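Local structure of pyocin-S2 (Pseudomonas aeruginosa, 5ODW) at residues C[154-157]-C[158-162]; C[81-84]-C[85-88]; C[70-73]-C[74-77]; C[126-130]-C[131-135]. The protein kills sensitive bacteria by breaking down chromosomal DNA and inhibiting lipid synthesis, this chain being its mostly helical N-terminal part without the nuclease domain. All coordinates share one frame; numbering follows the deposited sequence.

Interaction 1 (C[154-157]-C[158-162])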
ATOM      1  N   GLU C 154     -21.897  -9.074  11.889  1.00 41.83           N
ATOM      2  CA  GLU C 154     -23.101  -8.296  11.539  1.00 41.42           C
ATOM      3  C   GLU C 154     -23.876  -8.900  10.370  1.00 40.91           C
ATOM      4  O   GLU C 154     -25.107  -8.899  10.390  1.00 42.27           O
ATOM      5  CB  GLU C 154     -22.780  -6.796  11.300  1.00 43.82           C
ATOM      6  CG  GLU C 154     -21.988  -6.477  10.032  1.00 55.30           C
ATOM      7  CD  GLU C 154     -21.137  -5.224  10.064  1.00 70.44           C
ATOM      8  OE1 GLU C 154     -19.891  -5.354  10.025  1.00 62.43           O
ATOM      9  OE2 GLU C 154     -21.718  -4.114  10.114  1.00 56.99           O
ATOM     10  N   PHE C 155     -23.153  -9.432   9.370  1.00 32.44           N
ATOM     11  CA  PHE C 155     -23.715 -10.040   8.163  1.00 30.75           C
ATOM     12  C   PHE C 155     -24.432 -11.322   8.490  1.00 34.34           C
ATOM     13  O   PHE C 155     -25.587 -11.496   8.072  1.00 35.27           O
ATOM     14  CB  PHE C 155     -22.617 -10.304   7.110  1.00 30.81           C
ATOM     15  CG  PHE C 155     -21.904  -9.047   6.707  1.00 31.13           C
ATOM     16  CD1 PHE C 155     -22.525  -8.108   5.880  1.00 34.49           C
ATOM     17  CD2 PHE C 155     -20.635  -8.762   7.197  1.00 31.45           C
ATOM     18  CE1 PHE C 155     -21.880  -6.916   5.536  1.00 35.28           C
ATOM     19  CE2 PHE C 155     -19.986  -7.573   6.845  1.00 34.46           C
ATOM     20  CZ  PHE C 155     -20.611  -6.662   6.012  1.00 33.40           C
ATOM     21  N   LEU C 156     -23.740 -12.213   9.245  1.00 27.88           N
ATOM     22  CA  LEU C 156     -24.222 -13.505   9.686  1.00 27.19           C
ATOM     23  C   LEU C 156     -25.499 -13.358  10.516  1.00 32.99           C
ATOM     24  O   LEU C 156     -26.460 -14.081  10.250  1.00 33.53           O
ATOM     25  CB  LEU C 156     -23.101 -14.224  10.457  1.00 26.72           C
ATOM     26  CG  LEU C 156     -23.405 -15.590  11.085  1.00 31.79           C
ATOM     27  CD1 LEU C 156     -23.752 -16.644  10.033  1.00 31.81           C
ATOM     28  CD2 LEU C 156     -22.237 -16.050  11.906  1.00 35.65           C
ATOM     29  N   ASP C 157     -25.529 -12.399  11.476  1.00 29.27           N
ATOM     30  CA  ASP C 157     -26.691 -12.159  12.322  1.00 29.69           C
ATOM     31  C   ASP C 157     -27.880 -11.684  11.501  1.00 33.91           C
ATOM     32  O   ASP C 157     -28.993 -12.170  11.706  1.00 33.99           O
ATOM     33  CB  ASP C 157     -26.357 -11.181  13.460  1.00 32.60           C
ATOM     34  CG  ASP C 157     -25.629 -11.806  14.652  1.00 45.30           C
ATOM     35  OD1 ASP C 157     -25.509 -13.057  14.692  1.00 43.93           O
ATOM     36  OD2 ASP C 157     -25.203 -11.038  15.570  1.00 52.79           O
ATOM     37  N   ARG C 158     -27.628 -10.790  10.521  1.00 30.02           N
ATOM     38  CA  ARG C 158     -28.664 -10.274   9.624  1.00 29.71           C
ATOM     39  C   ARG C 158     -29.236 -11.370   8.722  1.00 33.20           C
ATOM     40  O   ARG C 158     -30.452 -11.487   8.642  1.00 32.12           O
ATOM     41  CB  ARG C 158     -28.170  -9.054   8.820  1.00 27.19           C
ATOM     42  CG  ARG C 158     -29.287  -8.337   8.052  1.00 34.27           C
ATOM     43  CD  ARG C 158     -29.703  -6.996   8.645  1.00 38.19           C
ATOM     44  NE  ARG C 158     -30.379  -6.160   7.640  1.00 45.24           N
ATOM     45  CZ  ARG C 158     -31.689  -5.938   7.597  1.00 70.84           C
ATOM     46  NH1 ARG C 158     -32.486  -6.448   8.529  1.00 67.87           N
ATOM     47  NH2 ARG C 158     -32.211  -5.188   6.633  1.00 63.23           N
ATOM     48  N   HIS C 159     -28.369 -12.171   8.059  1.00 31.39           N
ATOM     49  CA  HIS C 159     -28.804 -13.257   7.166  1.00 31.93           C
ATOM     50  C   HIS C 159     -29.639 -14.303   7.900  1.00 35.68           C
ATOM     51  O   HIS C 159     -30.612 -14.794   7.335  1.00 35.19           O
ATOM     52  CB  HIS C 159     -27.620 -13.924   6.442  1.00 32.22           C
ATOM     53  CG  HIS C 159     -27.169 -13.219   5.200  1.00 35.84           C
ATOM     54  ND1 HIS C 159     -27.366 -13.768   3.945  1.00 37.88           N
ATOM     55  CD2 HIS C 159     -26.477 -12.066   5.060  1.00 37.12           C
ATOM     56  CE1 HIS C 159     -26.820 -12.920   3.087  1.00 36.70           C
ATOM     57  NE2 HIS C 159     -26.270 -11.887   3.710  1.00 36.68           N
ATOM     58  N   MET C 160     -29.275 -14.627   9.159  1.00 33.03           N
ATOM     59  CA  MET C 160     -29.990 -15.631   9.959  1.00 33.40           C
ATOM     60  C   MET C 160     -31.334 -15.086  10.473  1.00 37.36           C
ATOM     61  O   MET C 160     -32.346 -15.768  10.321  1.00 37.32           O
ATOM     62  CB  MET C 160     -29.107 -16.245  11.073  1.00 35.70           C
ATOM     63  CG  MET C 160     -27.819 -16.990  10.582  1.00 39.39           C
ATOM     64  SD  MET C 160     -27.882 -18.331   9.336  1.00 43.98           S
ATOM     65  CE  MET C 160     -27.709 -17.442   7.859  1.00 40.69           C
ATOM     66  N   SER C 161     -31.370 -13.841  11.005  1.00 34.11           N
ATOM     67  CA  SER C 161     -32.616 -13.171  11.434  1.00 34.76           C
ATOM     68  C   SER C 161     -33.616 -13.057  10.269  1.00 40.68           C
ATOM     69  O   SER C 161     -34.802 -13.312  10.459  1.00 41.86           O
ATOM     70  CB  SER C 161     -32.332 -11.787  12.020  1.00 37.93           C
ATOM     71  OG  SER C 161     -31.532 -11.866  13.191  1.00 48.39           O
ATOM     72  N   GLU C 162     -33.118 -12.722   9.062  1.00 38.38           N
ATOM     73  CA  GLU C 162     -33.877 -12.579   7.812  1.00 39.43           C
ATOM     74  C   GLU C 162     -34.377 -13.922   7.254  1.00 44.27           C
ATOM     75  O   GLU C 162     -35.374 -13.935   6.536  1.00 44.80           O
ATOM     76  CB  GLU C 162     -33.046 -11.824   6.749  1.00 41.05           C
ATOM     77  CG  GLU C 162     -32.879 -10.331   7.007  1.00 48.98           C
ATOM     78  CD  GLU C 162     -34.135  -9.480   6.930  1.00 62.50           C
ATOM     79  OE1 GLU C 162     -35.049  -9.819   6.141  1.00 63.69           O
ATOM     80  OE2 GLU C 162     -34.195  -8.460   7.655  1.00 49.50           O
TER
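Asp157 O is gripped twice by Ser161, one turn further along helix 153-204. Ser161 N donates to Asp157 O at 3.0 Å with an N-H...O angle of 166°, and Ser161 OG donates to Asp157 O, also at 3.0 Å. The two donors come from opposite faces of the carbonyl plane and therefore share the oxygen without competing for one position. With OG anti to the carbonyl carbon (chi1 -63°), the hydroxyl lies beside its own backbone N and faces back along the helix.

The neighbouring bond, His159 N to Phe155 O, measures 2.9 Å and lies in the carbonyl plane. Phe155 O also sits at the edge of the imidazole, 3.2 Å from His159 CD2. On another side of the helix the branch carbon Leu156 CD1 meets Met160 CG at 4.1 Å, a purely apolar touch. Arg158, bent at chi2, reaches outward from the helix, where NH1 forms a 2.8 Å salt bridge with Glu162 OE2.

Second partners lie outside. His159 ND1 is paired with Ser137 OG and NE2 with Gln144 OE1, and Asp157 OD1 with Tyr26 OH. Arg158 NH2 bonds the backbone of another protein's chain, while Glu162 OE1 bridges to Arg123. With both ring nitrogens engaged, the imidazole should be fixed in rotation; the Arg158-Glu162 pair probably steadies the guanidinium that meets the bound protein.

Interaction 2 (C[81-84]-C[85-88])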
ATOM      1  N   ASP C  81     -55.177 -27.236  20.711  1.00 41.43           N
ATOM      2  CA  ASP C  81     -55.502 -28.019  21.904  1.00 41.96           C
ATOM      3  C   ASP C  81     -55.009 -27.358  23.209  1.00 48.80           C
ATOM      4  O   ASP C  81     -55.742 -27.415  24.203  1.00 49.33           O
ATOM      5  CB  ASP C  81     -55.044 -29.477  21.767  1.00 43.43           C
ATOM      6  CG  ASP C  81     -55.930 -30.322  20.850  1.00 53.31           C
ATOM      7  OD1 ASP C  81     -56.636 -29.738  19.984  1.00 52.76           O
ATOM      8  OD2 ASP C  81     -55.890 -31.564  20.969  1.00 61.91           O
ATOM      9  N   GLU C  82     -53.852 -26.691  23.198  1.00 45.83           N
ATOM     10  CA  GLU C  82     -53.391 -25.943  24.378  1.00 46.13           C
ATOM     11  C   GLU C  82     -54.298 -24.739  24.697  1.00 49.01           C
ATOM     12  O   GLU C  82     -54.657 -24.517  25.848  1.00 49.06           O
ATOM     13  CB  GLU C  82     -51.950 -25.471  24.203  1.00 47.86           C
ATOM     14  CG  GLU C  82     -50.904 -26.465  24.677  1.00 65.55           C
ATOM     15  CD  GLU C  82     -51.017 -26.764  26.159  1.00 99.75           C
ATOM     16  OE1 GLU C  82     -52.001 -26.320  26.780  1.00 97.62           O
ATOM     17  OE2 GLU C  82     -50.124 -27.445  26.702  1.00 92.61           O
ATOM     18  N   LEU C  83     -54.664 -23.973  23.669  1.00 44.27           N
ATOM     19  CA  LEU C  83     -55.590 -22.844  23.807  1.00 43.99           C
ATOM     20  C   LEU C  83     -56.986 -23.287  24.189  1.00 48.84           C
ATOM     21  O   LEU C  83     -57.654 -22.577  24.937  1.00 49.91           O
ATOM     22  CB  LEU C  83     -55.671 -22.032  22.517  1.00 43.47           C
ATOM     23  CG  LEU C  83     -54.489 -21.141  22.180  1.00 48.46           C
ATOM     24  CD1 LEU C  83     -54.694 -20.508  20.832  1.00 48.66           C
ATOM     25  CD2 LEU C  83     -54.271 -20.048  23.235  1.00 50.90           C
ATOM     26  N   LYS C  84     -57.440 -24.430  23.646  1.00 44.52           N
ATOM     27  CA  LYS C  84     -58.742 -25.039  23.918  1.00 44.46           C
ATOM     28  C   LYS C  84     -58.849 -25.344  25.422  1.00 48.31           C
ATOM     29  O   LYS C  84     -59.830 -24.955  26.067  1.00 47.22           O
ATOM     30  CB  LYS C  84     -58.853 -26.355  23.130  1.00 46.78           C
ATOM     31  CG  LYS C  84     -60.218 -26.665  22.542  1.00 49.61           C
ATOM     32  CD  LYS C  84     -60.268 -28.103  22.015  1.00 57.27           C
ATOM     33  CE  LYS C  84     -59.507 -28.297  20.726  1.00 66.19           C
ATOM     34  NZ  LYS C  84     -59.429 -29.725  20.325  1.00 74.06           N
ATOM     35  N   SER C  85     -57.806 -26.013  25.978  1.00 45.33           N
ATOM     36  CA  SER C  85     -57.751 -26.396  27.386  1.00 45.44           C
ATOM     37  C   SER C  85     -57.447 -25.229  28.302  1.00 48.29           C
ATOM     38  O   SER C  85     -58.028 -25.164  29.388  1.00 49.74           O
ATOM     39  CB  SER C  85     -56.800 -27.563  27.605  1.00 49.22           C
ATOM     40  OG  SER C  85     -57.497 -28.767  27.315  1.00 59.77           O
ATOM     41  N   GLU C  86     -56.607 -24.273  27.847  1.00 42.38           N
ATOM     42  CA  GLU C  86     -56.287 -23.039  28.578  1.00 42.13           C
ATOM     43  C   GLU C  86     -57.557 -22.203  28.840  1.00 46.31           C
ATOM     44  O   GLU C  86     -57.588 -21.426  29.795  1.00 48.44           O
ATOM     45  CB  GLU C  86     -55.299 -22.189  27.775  1.00 43.06           C
ATOM     46  CG  GLU C  86     -53.851 -22.500  28.091  1.00 53.78           C
ATOM     47  CD  GLU C  86     -52.842 -21.930  27.121  1.00 70.05           C
ATOM     48  OE1 GLU C  86     -53.078 -20.823  26.582  1.00 69.87           O
ATOM     49  OE2 GLU C  86     -51.788 -22.577  26.932  1.00 62.17           O
ATOM     50  N   ALA C  87     -58.610 -22.396  28.005  1.00 39.51           N
ATOM     51  CA  ALA C  87     -59.894 -21.719  28.077  1.00 38.11           C
ATOM     52  C   ALA C  87     -60.958 -22.570  28.801  1.00 44.24           C
ATOM     53  O   ALA C  87     -62.135 -22.215  28.824  1.00 42.99           O
ATOM     54  CB  ALA C  87     -60.350 -21.384  26.679  1.00 37.35           C
ATOM     55  N   GLY C  88     -60.550 -23.693  29.367  1.00 43.72           N
ATOM     56  CA  GLY C  88     -61.472 -24.567  30.076  1.00 45.29           C
ATOM     57  C   GLY C  88     -62.279 -25.537  29.243  1.00 52.51           C
ATOM     58  O   GLY C  88     -62.976 -26.375  29.814  1.00 52.06           O
TER
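Asp81 O accepts from Ser85 N at 3.1 Å, and Glu82 O from Glu86 N at 2.8 Å; with N-H...O angles of 160° and 151°, these are the last sound i-to-i+4 bonds here. Beyond them the pattern slackens. Ala87 N divides its hydrogen between Leu83 O at 3.2 Å and Lys84 O at 3.4 Å, both weak. Gly88 N then turns back to Ser85 O, 2.9 Å away, and Leu89 N reaches Lys84 O. This is a Schellman motif, with Gly88 at positive phi as the C-prime residue, so it ends helix 72-86 while giving its last N-H groups acceptors.

Among the side chains, Lys84 bends at chi3 to form a 2.8 Å salt bridge from NZ to Asp81 OD1. The ammonium meets that oxygen from above the carboxylate plane, and Gly91 O takes a further hydrogen bond from it. The carboxylates of Glu82 and Glu86 stand 38° apart in plane, Glu82 OE1 lying 3.8 Å from Glu86 OE2. Glu86 OE1 rests near the methyl Leu83 CD2, whose side chain packs on Ile105 and Leu109 of helix 96-121.

The two like charges probably disfavour each other, whereas Lys84 ties the end of the helix to the loop that follows.

Interaction 3 (C[70-73]-C[74-77])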
ATOM      1  N   LYS C  70     -42.627 -31.009   8.294  1.00 48.90           N
ATOM      2  CA  LYS C  70     -42.896 -32.445   8.344  1.00 50.44           C
ATOM      3  C   LYS C  70     -44.184 -32.687   9.166  1.00 56.02           C
ATOM      4  O   LYS C  70     -45.164 -33.210   8.619  1.00 57.36           O
ATOM      5  CB  LYS C  70     -41.722 -33.191   9.010  1.00 53.10           C
ATOM      6  CG  LYS C  70     -40.674 -33.720   8.048  1.00 74.53           C
ATOM      7  CD  LYS C  70     -39.803 -34.793   8.718  1.00 89.99           C
ATOM      8  CE  LYS C  70     -38.647 -35.262   7.857  1.00102.00           C
ATOM      9  NZ  LYS C  70     -37.987 -36.484   8.407  1.00108.18           N
ATOM     10  N   ASN C  71     -44.203 -32.222  10.415  1.00 50.79           N
ATOM     11  CA  ASN C  71     -45.318 -32.417  11.350  1.00 49.49           C
ATOM     12  C   ASN C  71     -46.138 -31.171  11.687  1.00 50.86           C
ATOM     13  O   ASN C  71     -46.498 -30.975  12.840  1.00 50.71           O
ATOM     14  CB  ASN C  71     -44.794 -32.985  12.668  1.00 49.73           C
ATOM     15  CG  ASN C  71     -43.952 -34.225  12.480  1.00 76.61           C
ATOM     16  OD1 ASN C  71     -44.284 -35.104  11.686  1.00 72.60           O
ATOM     17  ND2 ASN C  71     -42.859 -34.310  13.225  1.00 68.43           N
ATOM     18  N   LEU C  72     -46.417 -30.322  10.709  1.00 45.53           N
ATOM     19  CA  LEU C  72     -47.134 -29.065  10.976  1.00 43.76           C
ATOM     20  C   LEU C  72     -48.622 -29.256  11.361  1.00 48.82           C
ATOM     21  O   LEU C  72     -49.139 -28.446  12.141  1.00 47.35           O
ATOM     22  CB  LEU C  72     -46.979 -28.044   9.824  1.00 42.90           C
ATOM     23  CG  LEU C  72     -47.071 -26.560  10.231  1.00 45.05           C
ATOM     24  CD1 LEU C  72     -45.985 -26.169  11.249  1.00 43.97           C
ATOM     25  CD2 LEU C  72     -47.045 -25.670   9.030  1.00 44.87           C
ATOM     26  N   LYS C  73     -49.296 -30.316  10.826  1.00 47.14           N
ATOM     27  CA  LYS C  73     -50.712 -30.640  11.105  1.00 46.86           C
ATOM     28  C   LYS C  73     -50.914 -30.896  12.599  1.00 49.64           C
ATOM     29  O   LYS C  73     -51.828 -30.332  13.185  1.00 46.86           O
ATOM     30  CB  LYS C  73     -51.189 -31.878  10.309  1.00 50.15           C
ATOM     31  CG  LYS C  73     -50.938 -31.833   8.801  1.00 64.83           C
ATOM     32  CD  LYS C  73     -51.762 -32.875   8.046  1.00 73.01           C
ATOM     33  CE  LYS C  73     -51.364 -32.988   6.599  1.00 80.82           C
ATOM     34  NZ  LYS C  73     -52.386 -33.742   5.828  1.00 94.54           N
ATOM     35  N   ASN C  74     -50.033 -31.722  13.209  1.00 48.00           N
ATOM     36  CA  ASN C  74     -50.081 -32.104  14.626  1.00 47.79           C
ATOM     37  C   ASN C  74     -49.637 -30.975  15.511  1.00 51.29           C
ATOM     38  O   ASN C  74     -50.240 -30.755  16.558  1.00 50.98           O
ATOM     39  CB  ASN C  74     -49.228 -33.342  14.895  1.00 48.91           C
ATOM     40  CG  ASN C  74     -49.482 -34.448  13.913  1.00 80.47           C
ATOM     41  OD1 ASN C  74     -50.625 -34.907  13.734  1.00 75.80           O
ATOM     42  ND2 ASN C  74     -48.432 -34.843  13.201  1.00 74.51           N
ATOM     43  N   GLU C  75     -48.583 -30.258  15.096  1.00 47.52           N
ATOM     44  CA  GLU C  75     -48.045 -29.126  15.839  1.00 46.21           C
ATOM     45  C   GLU C  75     -49.105 -28.037  15.991  1.00 48.73           C
ATOM     46  O   GLU C  75     -49.333 -27.581  17.115  1.00 49.33           O
ATOM     47  CB  GLU C  75     -46.782 -28.581  15.154  1.00 47.17           C
ATOM     48  CG  GLU C  75     -46.025 -27.547  15.964  1.00 57.48           C
ATOM     49  CD  GLU C  75     -46.556 -26.127  15.933  1.00 80.01           C
ATOM     50  OE1 GLU C  75     -46.757 -25.580  14.825  1.00 81.81           O
ATOM     51  OE2 GLU C  75     -46.755 -25.557  17.028  1.00 75.98           O
ATOM     52  N   THR C  76     -49.756 -27.633  14.883  1.00 43.12           N
ATOM     53  CA  THR C  76     -50.754 -26.572  14.939  1.00 42.31           C
ATOM     54  C   THR C  76     -52.037 -27.064  15.662  1.00 47.03           C
ATOM     55  O   THR C  76     -52.586 -26.315  16.479  1.00 46.09           O
ATOM     56  CB  THR C  76     -50.957 -25.936  13.567  1.00 47.70           C
ATOM     57  OG1 THR C  76     -51.498 -24.626  13.732  1.00 44.42           O
ATOM     58  CG2 THR C  76     -51.804 -26.763  12.643  1.00 47.99           C
ATOM     59  N   LEU C  77     -52.448 -28.342  15.461  1.00 44.05           N
ATOM     60  CA  LEU C  77     -53.603 -28.866  16.193  1.00 43.03           C
ATOM     61  C   LEU C  77     -53.291 -29.001  17.698  1.00 46.55           C
ATOM     62  O   LEU C  77     -54.203 -28.862  18.515  1.00 46.74           O
ATOM     63  CB  LEU C  77     -54.195 -30.147  15.581  1.00 43.03           C
ATOM     64  CG  LEU C  77     -54.835 -30.021  14.171  1.00 47.01           C
ATOM     65  CD1 LEU C  77     -55.301 -31.370  13.670  1.00 47.49           C
ATOM     66  CD2 LEU C  77     -56.002 -29.008  14.121  1.00 46.66           C
TER
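Asn71 and Asn74 meet at the break between helices 47-70 and 72-86. Asn71 is the first residue to leave the helical path after the earlier helix, and it occupies the N-cap position of the next. Its side chain makes no capping bond; instead Asn71 CB lies 4.1 Å from Asn74 ND2. The backbone does the joining: Asn71 O accepts from Glu75 N at 3.2 Å, with an N-H...O angle of 158°.

Leu72 follows with its CG anti to the backbone N (chi1 -152°). This lays its side chain alongside that of Glu75, both pointing the same way, and the methyl CD1 touches Glu75 OE1 at 3.7 Å. Leu72 O receives Thr76 N at 2.9 Å and 165°, while the methyl Thr76 CG2 lies close to that same carbonyl.

Lys73 sends an extended chain away from the contact, so its part is played by the main chain. Lys73 O takes Leu77 N at 3.1 Å, and Leu77 CB and CG lie close beside the same oxygen.

The buried side of the turn faces the long helix 153-204: Leu72 packs on Ile171 and Gln175, and Thr76 on Ile178, with a weak hydrogen bond from Thr76 to Gln175. The arrangement is that of a helix restarting after a one-residue interruption, its new first turn laid against a neighbouring helix of an elongated helical bundle.

Interaction 4 (C[126-130]-C[131-135])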
ATOM      1  N   ASN C 126     -36.427  -5.274  -0.367  1.00 48.01           N
ATOM      2  CA  ASN C 126     -34.975  -5.250  -0.412  1.00 45.99           C
ATOM      3  C   ASN C 126     -34.483  -6.670  -0.695  1.00 47.70           C
ATOM      4  O   ASN C 126     -35.279  -7.603  -0.789  1.00 45.75           O
ATOM      5  CB  ASN C 126     -34.365  -4.654   0.858  1.00 43.39           C
ATOM      6  CG  ASN C 126     -34.622  -5.495   2.078  1.00 64.25           C
ATOM      7  OD1 ASN C 126     -34.637  -6.716   2.004  1.00 58.64           O
ATOM      8  ND2 ASN C 126     -34.819  -4.845   3.214  1.00 57.45           N
ATOM      9  N   LEU C 127     -33.179  -6.849  -0.836  1.00 44.05           N
ATOM     10  CA  LEU C 127     -32.636  -8.172  -1.133  1.00 43.21           C
ATOM     11  C   LEU C 127     -32.963  -9.206  -0.052  1.00 46.20           C
ATOM     12  O   LEU C 127     -33.220 -10.367  -0.357  1.00 45.54           O
ATOM     13  CB  LEU C 127     -31.129  -8.095  -1.372  1.00 42.37           C
ATOM     14  CG  LEU C 127     -30.738  -7.364  -2.656  1.00 48.43           C
ATOM     15  CD1 LEU C 127     -29.248  -7.483  -2.922  1.00 47.28           C
ATOM     16  CD2 LEU C 127     -31.531  -7.928  -3.819  1.00 52.10           C
ATOM     17  N   TYR C 128     -32.927  -8.786   1.207  1.00 41.83           N
ATOM     18  CA  TYR C 128     -33.238  -9.654   2.333  1.00 41.22           C
ATOM     19  C   TYR C 128     -34.679 -10.178   2.351  1.00 47.61           C
ATOM     20  O   TYR C 128     -34.917 -11.323   2.719  1.00 47.23           O
ATOM     21  CB  TYR C 128     -32.968  -8.926   3.645  1.00 42.10           C
ATOM     22  CG  TYR C 128     -31.515  -8.654   3.943  1.00 42.71           C
ATOM     23  CD1 TYR C 128     -30.618  -9.693   4.138  1.00 42.47           C
ATOM     24  CD2 TYR C 128     -31.048  -7.357   4.065  1.00 43.98           C
ATOM     25  CE1 TYR C 128     -29.294  -9.444   4.428  1.00 40.98           C
ATOM     26  CE2 TYR C 128     -29.725  -7.101   4.354  1.00 43.65           C
ATOM     27  CZ  TYR C 128     -28.855  -8.148   4.535  1.00 45.59           C
ATOM     28  OH  TYR C 128     -27.540  -7.890   4.823  1.00 43.06           O
ATOM     29  N   THR C 129     -35.637  -9.336   1.980  1.00 45.65           N
ATOM     30  CA  THR C 129     -37.051  -9.716   2.005  1.00 46.18           C
ATOM     31  C   THR C 129     -37.559 -10.473   0.782  1.00 51.86           C
ATOM     32  O   THR C 129     -38.705 -10.905   0.757  1.00 53.06           O
ATOM     33  CB  THR C 129     -37.975  -8.502   2.227  1.00 54.84           C
ATOM     34  OG1 THR C 129     -38.095  -7.760   1.011  1.00 57.46           O
ATOM     35  CG2 THR C 129     -37.437  -7.603   3.320  1.00 52.26           C
ATOM     36  N   ALA C 130     -36.717 -10.640  -0.226  1.00 48.51           N
ATOM     37  CA  ALA C 130     -37.127 -11.343  -1.438  1.00 48.56           C
ATOM     38  C   ALA C 130     -37.471 -12.796  -1.150  1.00 53.43           C
ATOM     39  O   ALA C 130     -36.875 -13.430  -0.286  1.00 52.11           O
ATOM     40  CB  ALA C 130     -36.044 -11.257  -2.500  1.00 48.80           C
ATOM     41  N   SER C 131     -38.440 -13.321  -1.888  1.00 52.39           N
ATOM     42  CA  SER C 131     -38.884 -14.697  -1.716  1.00 51.84           C
ATOM     43  C   SER C 131     -37.746 -15.665  -2.004  1.00 56.77           C
ATOM     44  O   SER C 131     -37.608 -16.696  -1.355  1.00 55.05           O
ATOM     45  CB  SER C 131     -40.073 -14.989  -2.632  1.00 53.97           C
ATOM     46  OG  SER C 131     -39.752 -14.730  -3.983  1.00 60.10           O
ATOM     47  N   ASP C 132     -36.950 -15.322  -3.003  1.00 55.33           N
ATOM     48  CA  ASP C 132     -35.811 -16.123  -3.431  1.00 55.45           C
ATOM     49  C   ASP C 132     -34.586 -15.943  -2.550  1.00 56.66           C
ATOM     50  O   ASP C 132     -33.509 -16.428  -2.873  1.00 55.30           O
ATOM     51  CB  ASP C 132     -35.449 -15.750  -4.870  1.00 59.77           C
ATOM     52  CG  ASP C 132     -34.420 -16.680  -5.477  1.00 78.66           C
ATOM     53  OD1 ASP C 132     -34.204 -17.779  -4.925  1.00 81.53           O
ATOM     54  OD2 ASP C 132     -33.829 -16.313  -6.513  1.00 85.67           O
ATOM     55  N   PHE C 133     -34.751 -15.249  -1.433  1.00 51.87           N
ATOM     56  CA  PHE C 133     -33.638 -14.973  -0.535  1.00 49.56           C
ATOM     57  C   PHE C 133     -32.946 -16.210   0.036  1.00 52.49           C
ATOM     58  O   PHE C 133     -31.723 -16.234   0.135  1.00 51.71           O
ATOM     59  CB  PHE C 133     -34.095 -14.067   0.607  1.00 50.46           C
ATOM     60  CG  PHE C 133     -33.114 -13.984   1.735  1.00 50.19           C
ATOM     61  CD1 PHE C 133     -31.882 -13.393   1.551  1.00 52.36           C
ATOM     62  CD2 PHE C 133     -33.425 -14.495   2.977  1.00 50.75           C
ATOM     63  CE1 PHE C 133     -30.976 -13.315   2.586  1.00 51.68           C
ATOM     64  CE2 PHE C 133     -32.525 -14.421   4.016  1.00 51.71           C
ATOM     65  CZ  PHE C 133     -31.300 -13.829   3.821  1.00 49.28           C
ATOM     66  N   PRO C 134     -33.714 -17.244   0.401  1.00 47.54           N
ATOM     67  CA  PRO C 134     -33.067 -18.435   0.959  1.00 46.23           C
ATOM     68  C   PRO C 134     -32.111 -19.038  -0.054  1.00 50.92           C
ATOM     69  O   PRO C 134     -31.024 -19.478   0.300  1.00 51.27           O
ATOM     70  CB  PRO C 134     -34.242 -19.376   1.203  1.00 48.20           C
ATOM     71  CG  PRO C 134     -35.397 -18.470   1.426  1.00 52.07           C
ATOM     72  CD  PRO C 134     -35.179 -17.308   0.506  1.00 48.70           C
ATOM     73  N   GLN C 135     -32.526 -19.056  -1.309  1.00 48.13           N
ATOM     74  CA  GLN C 135     -31.698 -19.562  -2.410  1.00 48.28           C
ATOM     75  C   GLN C 135     -30.440 -18.733  -2.599  1.00 49.62           C
ATOM     76  O   GLN C 135     -29.373 -19.286  -2.862  1.00 49.11           O
ATOM     77  CB  GLN C 135     -32.504 -19.600  -3.729  1.00 51.83           C
ATOM     78  CG  GLN C 135     -33.683 -20.576  -3.732  1.00 72.38           C
ATOM     79  CD  GLN C 135     -34.985 -19.942  -3.295  1.00 97.97           C
ATOM     80  OE1 GLN C 135     -35.708 -19.322  -4.086  1.00 93.17           O
ATOM     81  NE2 GLN C 135     -35.348 -20.142  -2.037  1.00 93.70           N
TER
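Phe133 packs under the backbone of Tyr128, and this is the dense half of the contact. Tyr128 O stands 3.3 Å above one face of the Phe133 ring, offset toward the rim, with Phe133 CG its closest ring atom at 3.4 Å. The two aromatic side chains cross obliquely, and a single pair of ring carbons, Tyr128 CD1 and Phe133 CE1, meets at 4.0 Å. Phe133 takes this place because its CG is anti to the backbone N (chi1 167°), which swings the ring back toward the preceding loop. Leu163 of helix 153-204 packs against the same ring, and Tyr128 OH is paired with Gln144 NE2.

The outer half is the turn from Ala130 to Phe133, exposed at Ala130 and Ser131. Its type I geometry is closed by Phe133 N donating to Ala130 O at 3.0 Å, the donor lying well above the carbonyl plane. Ahead of it, Asn126 OD1 accepts from Thr129 N at 2.8 Å, an Asx motif, and Asn126 N gives its hydrogen to Thr129 OG1 at 3.3 Å. The backbone of Leu127, inside that motif, hydrogen-bonds the chain of another protein.

Polar bonds thus shape the loop while the aromatic contact fastens it to the start of helix 133-148, so the Leu127 backbone that bonds the other protein lies in a loop held by its own polar bonds and by the aromatic contact.

Overall arrangement
Along the chain the order is interaction 3, interaction 2, interaction 4 and interaction 1. Interactions 3 and 2 open and close the same short helix, 72-86, with centres 17 Å apart. Interactions 4 and 1 lie on the other side of the chain's centre, 12 Å apart between centres, and they touch: Glu162 OE1 approaches Tyr128 CB at 3.4 Å, and His159 O approaches Phe133 CZ at 3.7 Å. Between interactions 2 and 4 the centres are 37 Å apart. Helix 153-204 carries interaction 1 and packs against interactions 3 and 4, whereas interaction 2 packs on helix 96-121. Of the four, interactions 1 and 4 meet the other protein, consistent with a binding surface on that side of the chain's centre.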